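Local atomic coordinates of RTX-adhesin (Marinomonas primoryensis, PDB entry 5IRB), a protein that probably helps a bacterium adhere to diatoms and ice, this piece being a calcium-binding part of the giant adhesin built of repeated beta-sandwich domains. Residues D252-Y263 with D281-V292. Numbering follows the deposited sequence.
Sequences DTVTLEINGETY and DLAADTAFDAVV. With CA (calcium ion), chain L.
Phe-288 holds its ring between its own backbone N and carbonyl carbon (chi1 62°), which lays one face beneath Ile-258; there, with CG1 anti to the carbonyl carbon (chi1 -50°), CD1 stands over the ring centre in a CH-pi contact, 3.9 Å from the Phe-288 centroid. Leu-256 CD2 reaches the same ring at CE1, and Leu-282 CD2 packs against Ile-258 CD1, while Val-239 of strand 236-244 touches both Leu-256 and Phe-288.

Strands 253-258 and 287-292 run antiparallel. Thr-255 and Val-291 form a hydrogen-bonded pair, Thr-255 N to Val-291 O and Val-291 N to Thr-255 O both being 2.8 Å, and a water joins Thr-255 OG1 to Val-291 O. Farther along, the strands part: a second water accepts from Asp-289 N and donates to Glu-257 O, bridging the gap.

Beyond it lies the type I' turn from Ile-258 to Glu-261, held by two carboxylates. Asp-285 OD2 takes the Asn-259 N-H almost straight (3.0 Å, 177°) on its anti lone pair, while Asp-281 OD1 accepts from Asn-259 ND2 at 3.1 Å. Asp-281 OD2 meets Tyr-263 OH at the ring edge, in the ring plane, the bond being very short at 2.5 Å; Tyr-263 OH also pairs with the backbone N of Ala-278.

Asp-285 chelates calcium through OD1 and OD2, joined by Ala-287 O and a water that donates to Glu-257 O. The cation probably polarises the carboxylate. Hairpin 253-266 and its in-sheet neighbour 287-295 thus pack on strand 236-244, with calcium where they part, consistent with an Ig-like beta-sandwich domain of an RTX adhesin.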
ATOM      1  N   ASP A 252     -10.146 -36.521  -6.280  1.00 38.25           N
ATOM      2  CA  ASP A 252      -8.724 -36.687  -6.030  1.00 37.89           C
ATOM      3  C   ASP A 252      -8.189 -37.949  -6.715  1.00 38.99           C
ATOM      4  O   ASP A 252      -8.884 -38.962  -6.807  1.00 39.34           O
ATOM      5  CB  ASP A 252      -8.459 -36.754  -4.527  1.00 36.78           C
ATOM      6  CG  ASP A 252      -8.399 -35.374  -3.874  1.00 36.90           C
ATOM      7  OD1 ASP A 252      -8.543 -34.364  -4.599  1.00 37.28           O
ATOM      8  OD2 ASP A 252      -8.203 -35.317  -2.631  1.00 36.12           O
ATOM      9  N   THR A 253      -6.931 -37.910  -7.135  1.00 39.07           N
ATOM     10  CA  THR A 253      -6.331 -39.057  -7.813  1.00 39.50           C
ATOM     11  C   THR A 253      -5.865 -40.086  -6.804  1.00 38.42           C
ATOM     12  O   THR A 253      -5.238 -39.732  -5.799  1.00 37.24           O
ATOM     13  CB  THR A 253      -5.153 -38.633  -8.697  1.00 40.73           C
ATOM     14  OG1 THR A 253      -5.639 -37.788  -9.748  1.00 41.94           O
ATOM     15  CG2 THR A 253      -4.463 -39.867  -9.315  1.00 42.48           C
ATOM     16  N   VAL A 254      -6.191 -41.353  -7.081  1.00 38.48           N
ATOM     17  CA  VAL A 254      -5.697 -42.479  -6.313  1.00 38.05           C
ATOM     18  C   VAL A 254      -4.705 -43.251  -7.177  1.00 39.10           C
ATOM     19  O   VAL A 254      -5.022 -43.655  -8.291  1.00 40.33           O
ATOM     20  CB  VAL A 254      -6.827 -43.447  -5.875  1.00 38.30           C
ATOM     21  CG1 VAL A 254      -6.291 -44.411  -4.840  1.00 37.56           C
ATOM     22  CG2 VAL A 254      -8.032 -42.673  -5.313  1.00 37.84           C
ATOM     23  N   THR A 255      -3.498 -43.441  -6.673  1.00 38.75           N
ATOM     24  CA  THR A 255      -2.455 -44.092  -7.449  1.00 40.07           C
ATOM     25  C   THR A 255      -2.007 -45.343  -6.731  1.00 39.69           C
ATOM     26  O   THR A 255      -1.734 -45.296  -5.538  1.00 38.07           O
ATOM     27  CB  THR A 255      -1.267 -43.154  -7.676  1.00 40.80           C
ATOM     28  OG1 THR A 255      -1.724 -41.999  -8.386  1.00 41.12           O
ATOM     29  CG2 THR A 255      -0.163 -43.849  -8.493  1.00 43.11           C
ATOM     30  N   LEU A 256      -1.968 -46.453  -7.466  1.00 41.54           N
ATOM     31  CA  LEU A 256      -1.459 -47.736  -6.978  1.00 43.53           C
ATOM     32  C   LEU A 256      -0.330 -48.236  -7.866  1.00 45.35           C
ATOM     33  O   LEU A 256      -0.494 -48.285  -9.082  1.00 46.35           O
ATOM     34  CB  LEU A 256      -2.569 -48.799  -6.979  1.00 44.87           C
ATOM     35  CG  LEU A 256      -3.683 -48.835  -5.940  1.00 44.06           C
ATOM     36  CD1 LEU A 256      -4.564 -47.634  -6.052  1.00 43.37           C
ATOM     37  CD2 LEU A 256      -4.511 -50.103  -6.148  1.00 46.42           C
ATOM     38  N   GLU A 257       0.814 -48.582  -7.277  1.00 46.81           N
ATOM     39  CA  GLU A 257       1.887 -49.232  -8.032  1.00 50.80           C
ATOM     40  C   GLU A 257       1.996 -50.698  -7.599  1.00 50.00           C
ATOM     41  O   GLU A 257       2.318 -51.017  -6.449  1.00 47.47           O
ATOM     42  CB  GLU A 257       3.201 -48.468  -7.899  1.00 55.06           C
ATOM     43  CG  GLU A 257       3.097 -47.092  -8.586  1.00 60.51           C
ATOM     44  CD  GLU A 257       3.982 -46.008  -7.983  1.00 64.88           C
ATOM     45  OE1 GLU A 257       4.628 -46.257  -6.938  1.00 67.24           O
ATOM     46  OE2 GLU A 257       4.019 -44.890  -8.558  1.00 68.51           O
ATOM     47  N   ILE A 258       1.654 -51.575  -8.536  1.00 49.10           N
ATOM     48  CA  ILE A 258       1.602 -53.010  -8.315  1.00 49.60           C
ATOM     49  C   ILE A 258       2.413 -53.736  -9.362  1.00 51.51           C
ATOM     50  O   ILE A 258       2.168 -53.575 -10.557  1.00 52.49           O
ATOM     51  CB  ILE A 258       0.156 -53.530  -8.370  1.00 49.69           C
ATOM     52  CG1 ILE A 258      -0.746 -52.690  -7.462  1.00 47.54           C
ATOM     53  CG2 ILE A 258       0.109 -55.031  -7.999  1.00 51.35           C
ATOM     54  CD1 ILE A 258      -2.207 -53.047  -7.537  1.00 48.01           C
ATOM     55  N   ASN A 259       3.389 -54.511  -8.907  1.00 51.97           N
ATOM     56  CA  ASN A 259       4.260 -55.257  -9.796  1.00 54.29           C
ATOM     57  C   ASN A 259       4.898 -54.385 -10.886  1.00 55.36           C
ATOM     58  O   ASN A 259       5.032 -54.801 -12.043  1.00 56.47           O
ATOM     59  CB  ASN A 259       3.476 -56.416 -10.422  1.00 55.49           C
ATOM     60  CG  ASN A 259       4.380 -57.431 -11.078  1.00 58.27           C
ATOM     61  OD1 ASN A 259       5.529 -57.597 -10.675  1.00 58.49           O
ATOM     62  ND2 ASN A 259       3.869 -58.111 -12.097  1.00 59.95           N
ATOM     63  N   GLY A 260       5.336 -53.188 -10.502  1.00 54.35           N
ATOM     64  CA  GLY A 260       5.929 -52.283 -11.467  1.00 55.88           C
ATOM     65  C   GLY A 260       4.931 -51.563 -12.361  1.00 55.56           C
ATOM     66  O   GLY A 260       5.328 -50.757 -13.200  1.00 55.96           O
ATOM     67  N   GLU A 261       3.640 -51.849 -12.208  1.00 54.59           N
ATOM     68  CA  GLU A 261       2.639 -51.212 -13.064  1.00 54.84           C
ATOM     69  C   GLU A 261       1.906 -50.125 -12.293  1.00 51.98           C
ATOM     70  O   GLU A 261       1.612 -50.276 -11.106  1.00 50.50           O
ATOM     71  CB  GLU A 261       1.627 -52.236 -13.604  1.00 56.26           C
ATOM     72  CG  GLU A 261       2.192 -53.232 -14.606  1.00 60.22           C
ATOM     73  CD  GLU A 261       2.663 -52.585 -15.905  1.00 62.98           C
ATOM     74  OE1 GLU A 261       2.240 -51.438 -16.192  1.00 63.55           O
ATOM     75  OE2 GLU A 261       3.458 -53.234 -16.632  1.00 65.37           O
ATOM     76  N   THR A 262       1.604 -49.026 -12.972  1.00 51.22           N
ATOM     77  CA  THR A 262       0.880 -47.941 -12.332  1.00 49.62           C
ATOM     78  C   THR A 262      -0.606 -47.985 -12.687  1.00 48.94           C
ATOM     79  O   THR A 262      -0.966 -48.055 -13.861  1.00 50.62           O
ATOM     80  CB  THR A 262       1.469 -46.600 -12.724  1.00 49.37           C
ATOM     81  OG1 THR A 262       2.854 -46.582 -12.363  1.00 50.10           O
ATOM     82  CG2 THR A 262       0.725 -45.478 -12.020  1.00 47.78           C
ATOM     83  N   TYR A 263      -1.459 -47.954 -11.669  1.00 46.72           N
ATOM     84  CA  TYR A 263      -2.906 -47.943 -11.862  1.00 46.50           C
ATOM     85  C   TYR A 263      -3.465 -46.675 -11.214  1.00 44.26           C
ATOM     86  O   TYR A 263      -3.018 -46.302 -10.131  1.00 42.39           O
ATOM     87  CB  TYR A 263      -3.544 -49.199 -11.228  1.00 46.30           C
ATOM     88  CG  TYR A 263      -3.216 -50.513 -11.926  1.00 47.74           C
ATOM     89  CD1 TYR A 263      -2.086 -51.254 -11.573  1.00 47.95           C
ATOM     90  CD2 TYR A 263      -4.040 -51.019 -12.926  1.00 49.29           C
ATOM     91  CE1 TYR A 263      -1.783 -52.455 -12.208  1.00 49.79           C
ATOM     92  CE2 TYR A 263      -3.747 -52.212 -13.565  1.00 51.71           C
ATOM     93  CZ  TYR A 263      -2.624 -52.928 -13.199  1.00 51.70           C
ATOM     94  OH  TYR A 263      -2.349 -54.109 -13.840  1.00 54.01           O
ATOM     95  N   ASP A 281      -0.541 -59.167 -12.097  1.00 57.48           N
ATOM     96  CA  ASP A 281       0.195 -58.216 -11.281  1.00 54.80           C
ATOM     97  C   ASP A 281       0.007 -58.473  -9.791  1.00 53.31           C
ATOM     98  O   ASP A 281       0.958 -58.420  -9.016  1.00 52.41           O
ATOM     99  CB  ASP A 281      -0.216 -56.795 -11.643  1.00 53.45           C
ATOM    100  CG  ASP A 281       0.309 -56.381 -13.000  1.00 55.14           C
ATOM    101  OD1 ASP A 281       1.360 -56.936 -13.401  1.00 56.86           O
ATOM    102  OD2 ASP A 281      -0.290 -55.486 -13.642  1.00 54.89           O
ATOM    103  N   LEU A 282      -1.220 -58.762  -9.384  1.00 53.23           N
ATOM    104  CA  LEU A 282      -1.471 -59.028  -7.977  1.00 52.26           C
ATOM    105  C   LEU A 282      -0.813 -60.337  -7.562  1.00 54.21           C
ATOM    106  O   LEU A 282      -0.380 -60.478  -6.414  1.00 53.44           O
ATOM    107  CB  LEU A 282      -2.973 -59.066  -7.683  1.00 51.64           C
ATOM    108  CG  LEU A 282      -3.655 -57.713  -7.884  1.00 49.93           C
ATOM    109  CD1 LEU A 282      -5.161 -57.866  -8.051  1.00 50.35           C
ATOM    110  CD2 LEU A 282      -3.323 -56.782  -6.735  1.00 47.47           C
ATOM    111  N   ALA A 283      -0.749 -61.290  -8.496  1.00 57.19           N
ATOM    112  CA  ALA A 283      -0.055 -62.563  -8.278  1.00 59.60           C
ATOM    113  C   ALA A 283       1.443 -62.410  -8.021  1.00 59.75           C
ATOM    114  O   ALA A 283       2.035 -63.201  -7.300  1.00 61.27           O
ATOM    115  CB  ALA A 283      -0.277 -63.495  -9.465  1.00 62.75           C
ATOM    116  N   ALA A 284       2.055 -61.379  -8.587  1.00 58.94           N
ATOM    117  CA  ALA A 284       3.503 -61.231  -8.480  1.00 59.15           C
ATOM    118  C   ALA A 284       3.881 -60.323  -7.322  1.00 56.61           C
ATOM    119  O   ALA A 284       5.003 -60.364  -6.819  1.00 57.04           O
ATOM    120  CB  ALA A 284       4.078 -60.699  -9.773  1.00 60.09           C
ATOM    121  N   ASP A 285       2.929 -59.519  -6.886  1.00 54.60           N
ATOM    122  CA  ASP A 285       3.217 -58.473  -5.919  1.00 52.63           C
ATOM    123  C   ASP A 285       2.199 -58.516  -4.784  1.00 51.58           C
ATOM    124  O   ASP A 285       1.098 -57.977  -4.899  1.00 49.74           O
ATOM    125  CB  ASP A 285       3.231 -57.094  -6.583  1.00 50.97           C
ATOM    126  CG  ASP A 285       3.713 -56.022  -5.635  1.00 49.40           C
ATOM    127  OD1 ASP A 285       4.001 -56.422  -4.488  1.00 49.43           O
ATOM    128  OD2 ASP A 285       3.777 -54.822  -5.992  1.00 47.04           O
ATOM    129  N   THR A 286       2.614 -59.093  -3.662  1.00 52.36           N
ATOM    130  CA  THR A 286       1.703 -59.389  -2.557  1.00 52.44           C
ATOM    131  C   THR A 286       1.479 -58.259  -1.539  1.00 50.55           C
ATOM    132  O   THR A 286       0.807 -58.467  -0.521  1.00 50.38           O
ATOM    133  CB  THR A 286       2.192 -60.627  -1.806  1.00 54.15           C
ATOM    134  OG1 THR A 286       3.544 -60.424  -1.392  1.00 53.97           O
ATOM    135  CG2 THR A 286       2.140 -61.860  -2.716  1.00 56.44           C
ATOM    136  N   ALA A 287       2.038 -57.074  -1.794  1.00 48.84           N
ATOM    137  CA  ALA A 287       1.826 -55.924  -0.905  1.00 46.34           C
ATOM    138  C   ALA A 287       2.013 -54.615  -1.665  1.00 45.52           C
ATOM    139  O   ALA A 287       2.917 -54.517  -2.469  1.00 45.66           O
ATOM    140  CB  ALA A 287       2.764 -55.979   0.279  1.00 46.36           C
ATOM    141  N   PHE A 288       1.146 -53.629  -1.454  1.00 43.66           N
ATOM    142  CA  PHE A 288       1.288 -52.376  -2.193  1.00 42.99           C
ATOM    143  C   PHE A 288       0.590 -51.239  -1.476  1.00 41.50           C
ATOM    144  O   PHE A 288      -0.218 -51.460  -0.567  1.00 40.80           O
ATOM    145  CB  PHE A 288       0.751 -52.537  -3.616  1.00 43.42           C
ATOM    146  CG  PHE A 288      -0.707 -52.864  -3.672  1.00 43.16           C
ATOM    147  CD1 PHE A 288      -1.665 -51.875  -3.535  1.00 41.63           C
ATOM    148  CD2 PHE A 288      -1.121 -54.185  -3.789  1.00 44.21           C
ATOM    149  CE1 PHE A 288      -3.012 -52.186  -3.562  1.00 41.78           C
ATOM    150  CE2 PHE A 288      -2.464 -54.506  -3.816  1.00 44.14           C
ATOM    151  CZ  PHE A 288      -3.415 -53.525  -3.697  1.00 43.24           C
ATOM    152  N   ASP A 289       0.912 -50.017  -1.884  1.00 40.45           N
ATOM    153  CA  ASP A 289       0.323 -48.833  -1.295  1.00 39.76           C
ATOM    154  C   ASP A 289      -0.706 -48.222  -2.228  1.00 38.28           C
ATOM    155  O   ASP A 289      -0.569 -48.276  -3.458  1.00 39.01           O
ATOM    156  CB  ASP A 289       1.399 -47.780  -0.996  1.00 41.10           C
ATOM    157  CG  ASP A 289       2.231 -48.141   0.209  1.00 43.37           C
ATOM    158  OD1 ASP A 289       1.768 -48.973   1.015  1.00 42.57           O
ATOM    159  OD2 ASP A 289       3.346 -47.607   0.350  1.00 47.27           O
ATOM    160  N   ALA A 290      -1.731 -47.624  -1.642  1.00 36.23           N
ATOM    161  CA  ALA A 290      -2.618 -46.781  -2.403  1.00 35.23           C
ATOM    162  C   ALA A 290      -2.317 -45.352  -1.943  1.00 34.45           C
ATOM    163  O   ALA A 290      -2.324 -45.068  -0.737  1.00 33.41           O
ATOM    164  CB  ALA A 290      -4.086 -47.163  -2.171  1.00 34.98           C
ATOM    165  N   VAL A 291      -2.026 -44.468  -2.893  1.00 34.36           N
ATOM    166  CA  VAL A 291      -1.657 -43.086  -2.559  1.00 34.62           C
ATOM    167  C   VAL A 291      -2.661 -42.083  -3.117  1.00 33.59           C
ATOM    168  O   VAL A 291      -2.931 -42.075  -4.314  1.00 34.31           O
ATOM    169  CB  VAL A 291      -0.256 -42.728  -3.065  1.00 35.67           C
ATOM    170  CG1 VAL A 291       0.125 -41.276  -2.662  1.00 35.80           C
ATOM    171  CG2 VAL A 291       0.755 -43.697  -2.504  1.00 36.70           C
ATOM    172  N   VAL A 292      -3.256 -41.284  -2.240  1.00 32.22           N
ATOM    173  CA  VAL A 292      -4.200 -40.250  -2.674  1.00 32.18           C
ATOM    174  C   VAL A 292      -3.527 -38.872  -2.643  1.00 32.49           C
ATOM    175  O   VAL A 292      -2.875 -38.506  -1.663  1.00 32.43           O
ATOM    176  CB  VAL A 292      -5.471 -40.255  -1.826  1.00 31.43           C
ATOM    177  CG1 VAL A 292      -6.375 -39.048  -2.160  1.00 31.28           C
ATOM    178  CG2 VAL A 292      -6.220 -41.595  -2.046  1.00 31.93           C
TER
HETATM  179 CA    CA L 610       4.805 -54.466  -3.755  1.00 47.82          CA
HETATM  180  O   HOH W   1      -1.801 -40.203  -6.046  1.00 35.74           O
HETATM  181  O   HOH W   2       3.433 -49.908  -3.888  1.00 44.68           O
HETATM  182  O   HOH W   3       4.349 -52.470  -5.139  1.00 59.05           O